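Local coordinates for 3-phosphoshikimate 1-carboxyvinyltransferase (Streptomyces sviceus, PDB 7M0O), which probably transfers the enolpyruvyl group of phosphoenolpyruvate to the 5-hydroxyl of shikimate 3-phosphate, the sixth step of chorismate biosynthesis, at residues L112-A115 against L116-G120; L123-E126 against E127-H131. All coordinates share one frame; numbering follows the deposited sequence. Where two conformers were deposited one is given.

Contact 1: residues L112-A115 against L116-G120; sequences LSRA and LRDLG. With K (potassium ion), chain C.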
loop_
_atom_site.group_PDB
_atom_site.type_symbol
_atom_site.label_atom_id
_atom_site.label_comp_id
_atom_site.label_asym_id
_atom_site.label_seq_id
_atom_site.Cartn_x
_atom_site.Cartn_y
_atom_site.Cartn_z
ATOM N N LEU A 112 -18.493 2.442 6.771
ATOM C CA LEU A 112 -18.312 1.113 7.346
ATOM C C LEU A 112 -19.296 0.867 8.485
ATOM O O LEU A 112 -19.903 -0.208 8.567
ATOM C CB LEU A 112 -16.879 0.954 7.843
ATOM C CG LEU A 112 -16.587 -0.384 8.514
ATOM C CD1 LEU A 112 -16.884 -1.564 7.581
ATOM C CD2 LEU A 112 -15.129 -0.379 8.964
ATOM N N SER A 113 -19.474 1.847 9.372
ATOM C CA SER A 113 -20.369 1.602 10.502
ATOM C C SER A 113 -21.828 1.584 10.059
ATOM O O SER A 113 -22.652 0.904 10.686
ATOM C CB SER A 113 -20.134 2.632 11.605
ATOM O OG SER A 113 -20.717 3.874 11.268
ATOM N N ARG A 114 -22.164 2.314 8.991
ATOM C CA ARG A 114 -23.516 2.231 8.446
ATOM C C ARG A 114 -23.772 0.862 7.833
ATOM O O ARG A 114 -24.857 0.292 8.002
ATOM C CB ARG A 114 -23.730 3.343 7.417
ATOM C CG ARG A 114 -25.029 3.256 6.629
ATOM C CD ARG A 114 -24.731 3.357 5.144
ATOM N NE ARG A 114 -23.717 2.376 4.775
ATOM C CZ ARG A 114 -22.736 2.584 3.904
ATOM N NH1 ARG A 114 -22.615 3.740 3.275
ATOM N NH2 ARG A 114 -21.886 1.613 3.662
ATOM N N ALA A 115 -22.777 0.315 7.129
ATOM C CA ALA A 115 -22.916 -1.007 6.531
ATOM C C ALA A 115 -23.025 -2.093 7.595
ATOM O O ALA A 115 -23.815 -3.027 7.440
ATOM C CB ALA A 115 -21.734 -1.273 5.591
ATOM N N LEU A 116 -22.255 -1.984 8.690
ATOM C CA LEU A 116 -22.329 -2.994 9.749
ATOM C C LEU A 116 -23.702 -2.981 10.415
ATOM O O LEU A 116 -24.242 -4.042 10.762
ATOM C CB LEU A 116 -21.243 -2.759 10.796
ATOM C CG LEU A 116 -19.816 -3.100 10.345
ATOM C CD1 LEU A 116 -18.764 -2.635 11.397
ATOM C CD2 LEU A 116 -19.658 -4.591 10.077
ATOM N N ARG A 117 -24.254 -1.788 10.635
ATOM C CA ARG A 117 -25.586 -1.680 11.226
ATOM C C ARG A 117 -26.682 -2.103 10.249
ATOM O O ARG A 117 -27.673 -2.729 10.659
ATOM C CB ARG A 117 -25.793 -0.264 11.746
ATOM C CG ARG A 117 -24.941 0.007 13.009
ATOM C CD ARG A 117 -25.091 1.449 13.457
ATOM N NE ARG A 117 -24.414 2.376 12.551
ATOM C CZ ARG A 117 -24.454 3.700 12.675
ATOM N NH1 ARG A 117 -25.126 4.245 13.683
ATOM N NH2 ARG A 117 -23.801 4.483 11.810
ATOM N N ASP A 118 -26.521 -1.802 8.955
ATOM C CA ASP A 118 -27.423 -2.371 7.953
ATOM C C ASP A 118 -27.452 -3.894 8.059
ATOM O O ASP A 118 -28.505 -4.518 7.890
ATOM C CB ASP A 118 -27.007 -1.969 6.534
ATOM C CG ASP A 118 -27.377 -0.534 6.180
ATOM O OD1 ASP A 118 -28.103 0.120 6.964
ATOM O OD2 ASP A 118 -26.922 -0.045 5.114
ATOM N N LEU A 119 -26.295 -4.504 8.338
ATOM C CA LEU A 119 -26.112 -5.946 8.495
ATOM C C LEU A 119 -26.511 -6.479 9.877
ATOM O O LEU A 119 -26.283 -7.666 10.162
ATOM C CB LEU A 119 -24.656 -6.322 8.224
ATOM C CG LEU A 119 -24.268 -6.270 6.746
ATOM C CD1 LEU A 119 -22.760 -6.374 6.575
ATOM C CD2 LEU A 119 -24.987 -7.399 6.013
ATOM N N GLY A 120 -27.083 -5.651 10.734
ATOM C CA GLY A 120 -27.642 -6.132 11.982
ATOM C C GLY A 120 -26.736 -6.035 13.187
ATOM O O GLY A 120 -27.084 -6.581 14.241
HETATM K K K C . -30.322 -3.843 9.847
#

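Contact 2: residues L123-E126 against E127-H131; sequences LRHE and EAEGH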
loop_
_atom_site.group_PDB
_atom_site.type_symbol
_atom_site.label_atom_id
_atom_site.label_comp_id
_atom_site.label_asym_id
_atom_site.label_seq_id
_atom_site.Cartn_x
_atom_site.Cartn_y
_atom_site.Cartn_z
ATOM N N LEU A 123 -24.070 -1.605 16.897
ATOM C CA LEU A 123 -22.951 -0.682 17.028
ATOM C C LEU A 123 -23.513 0.686 17.384
ATOM O O LEU A 123 -24.482 1.150 16.770
ATOM C CB LEU A 123 -22.131 -0.616 15.723
ATOM C CG LEU A 123 -20.862 0.232 15.646
ATOM C CD1 LEU A 123 -20.011 -0.314 14.524
ATOM C CD2 LEU A 123 -21.220 1.707 15.379
ATOM N N ARG A 124 -22.897 1.336 18.363
ATOM C CA ARG A 124 -23.342 2.634 18.835
ATOM C C ARG A 124 -22.157 3.585 18.893
ATOM O O ARG A 124 -21.131 3.272 19.503
ATOM C CB ARG A 124 -24.009 2.515 20.213
ATOM C CG ARG A 124 -25.188 1.565 20.205
ATOM C CD ARG A 124 -25.824 1.412 21.573
ATOM N NE ARG A 124 -26.515 0.130 21.704
ATOM C CZ ARG A 124 -27.080 -0.287 22.833
ATOM N NH1 ARG A 124 -27.036 0.483 23.917
ATOM N NH2 ARG A 124 -27.679 -1.468 22.888
ATOM N N HIS A 125 -22.300 4.728 18.235
ATOM C CA HIS A 125 -21.335 5.809 18.364
ATOM C C HIS A 125 -21.651 6.596 19.633
ATOM O O HIS A 125 -22.782 7.069 19.810
ATOM C CB HIS A 125 -21.385 6.706 17.133
ATOM C CG HIS A 125 -20.940 6.023 15.878
ATOM N ND1 HIS A 125 -19.607 5.888 15.539
ATOM C CD2 HIS A 125 -21.643 5.424 14.887
ATOM C CE1 HIS A 125 -19.514 5.248 14.386
ATOM N NE2 HIS A 125 -20.735 4.967 13.962
ATOM N N GLU A 126 -20.658 6.711 20.525
ATOM C CA GLU A 126 -20.888 7.383 21.801
ATOM C C GLU A 126 -20.871 8.902 21.689
ATOM O O GLU A 126 -21.431 9.571 22.570
ATOM C CB GLU A 126 -19.854 6.939 22.837
ATOM C CG GLU A 126 -19.732 5.413 22.999
ATOM C CD GLU A 126 -20.922 4.799 23.699
ATOM O OE1 GLU A 126 -21.715 5.552 24.296
ATOM O OE2 GLU A 126 -21.060 3.556 23.663
ATOM N N GLU A 127 -20.222 9.453 20.649
ATOM C CA GLU A 127 -20.176 10.897 20.418
ATOM C C GLU A 127 -20.849 11.149 19.068
ATOM O O GLU A 127 -22.021 10.789 18.909
ATOM C CB GLU A 127 -18.746 11.431 20.584
ATOM C CG GLU A 127 -18.245 11.289 22.034
ATOM C CD GLU A 127 -16.734 11.553 22.220
ATOM O OE1 GLU A 127 -16.120 12.275 21.404
ATOM O OE2 GLU A 127 -16.165 11.038 23.208
ATOM N N ALA A 128 -20.173 11.747 18.093
ATOM C CA ALA A 128 -20.820 12.024 16.814
ATOM C C ALA A 128 -20.940 10.754 15.977
ATOM O O ALA A 128 -20.125 9.838 16.097
ATOM C CB ALA A 128 -20.047 13.084 16.022
ATOM N N GLU A 129 -21.966 10.709 15.117
ATOM C CA GLU A 129 -22.136 9.579 14.206
ATOM C C GLU A 129 -20.903 9.403 13.331
ATOM O O GLU A 129 -20.410 10.364 12.733
ATOM C CB GLU A 129 -23.356 9.778 13.304
ATOM C CG GLU A 129 -24.662 9.447 13.951
ATOM C CD GLU A 129 -24.775 7.995 14.358
ATOM O OE1 GLU A 129 -25.196 7.161 13.523
ATOM O OE2 GLU A 129 -24.463 7.709 15.531
ATOM N N GLY A 130 -20.418 8.166 13.240
ATOM C CA GLY A 130 -19.291 7.831 12.396
ATOM C C GLY A 130 -17.953 7.770 13.105
ATOM O O GLY A 130 -17.005 7.189 12.555
ATOM N N HIS A 131 -17.849 8.340 14.305
ATOM C CA HIS A 131 -16.567 8.525 14.979
ATOM C C HIS A 131 -16.386 7.540 16.133
ATOM O O HIS A 131 -17.352 7.094 16.755
ATOM C CB HIS A 131 -16.454 9.952 15.539
ATOM C CG HIS A 131 -16.498 11.021 14.495
ATOM N ND1 HIS A 131 -15.395 11.776 14.169
ATOM C CD2 HIS A 131 -17.508 11.472 13.712
ATOM C CE1 HIS A 131 -15.715 12.634 13.217
ATOM N NE2 HIS A 131 -16.995 12.481 12.930
HETATM O O HOH W 1 -24.866 5.694 16.939
#

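Contact 1: residues L112-A115 against L116-G120
With CG of Arg117 turned beside its own backbone N (chi1 -71°) and the chain bent at chi3 (-72°), the side chain folds back along the helix so that the guanidinium edge reaches Ser113 O. This is the C-terminal part of helix 110-118, closed by a Schellman motif in which Gly120, at positive phi, gives its N to Arg117 O. Ser113 O accepts two bonds from Arg117: the backbone N at 3.1 Å and NE at 3.0 Å, which come from opposite faces of the carbonyl plane. The carbonyl O lies nearly in the guanidinium plane, and the NE bond is almost straight (164°). NH1 goes on to Glu129, and Ser113 OG to His125. With an alanine here in place of Arg117, Glu129 would probably be left without its cationic mate and Ser113 O with the backbone bond alone. One residue earlier, Leu116 N bonds Leu112 O, and their side chains meet loosely on the face that packs against helix 155-163. At the C-terminal end two backbone carbonyls bind a potassium ion, Arg117 O at 3.0 Å and Asp118 O at 2.8 Å.

Contact 2: residues L123-E126 against E127-H131
Strand 122-125 ends at His125, and the chain then doubles back through a type II beta turn from Ala128 to His131, closed by a long bond from His131 N to Ala128 O (3.3 Å), with Gly130 at positive phi in its third position. The loop lies over one face and along the ND1 edge of the His125 imidazole, whose CG lies beside its own backbone N (chi1 -66°), turning the ring onto the turn. ND1 donates to His131 O at 2.8 Å, a nearly straight bond (167°) that lies close to the ring plane but meets the acceptor from above its carbonyl plane. Over one face sits the Glu129-Gly130 peptide, with Gly130 CA making a CH-pi contact 3.6 Å from the ring centroid; on the opposite face lies Leu123 CD2, offset toward the rim. NE2 has its partner in Ser113 OG, so bonds at both nitrogens and cover on both faces fix the ring's rotation. The Glu129 carboxylate stands almost perpendicular to the ring, its OE2 3.6 Å from His125 CB. A water joins the same OE2 to His125 N, accepting from the amide at 3.0 Å, while OE1 goes to Arg117. Glu126 turns elsewhere, to Thr135. This is the bend of a beta hairpin, strands 122-125 and 134-139, the closing pair of a beta-alpha-beta-alpha-beta-beta unit of the EPSP synthase fold.

Overall arrangement
From the N terminus, the chain first runs through contact 1, the end of helix 110-118, and reverses there into strand 122-125; contact 2 then closes the loop between that strand and strand 134-139. The two are in series, neither nested nor crossed, with centres about 12 Å apart. Two polar links tie them: Ser113 OG to His125 NE2 at 2.9 Å, probably a hydrogen bond, and the salt bridge from Arg117 NH1 to Glu129 OE1, also 2.9 Å. Arg117 CD also packs on Leu123 O. Helix, strand and following loop are thereby joined at the outermost strand of a four-stranded mixed sheet, which also contains strands 70-74 and 95-99.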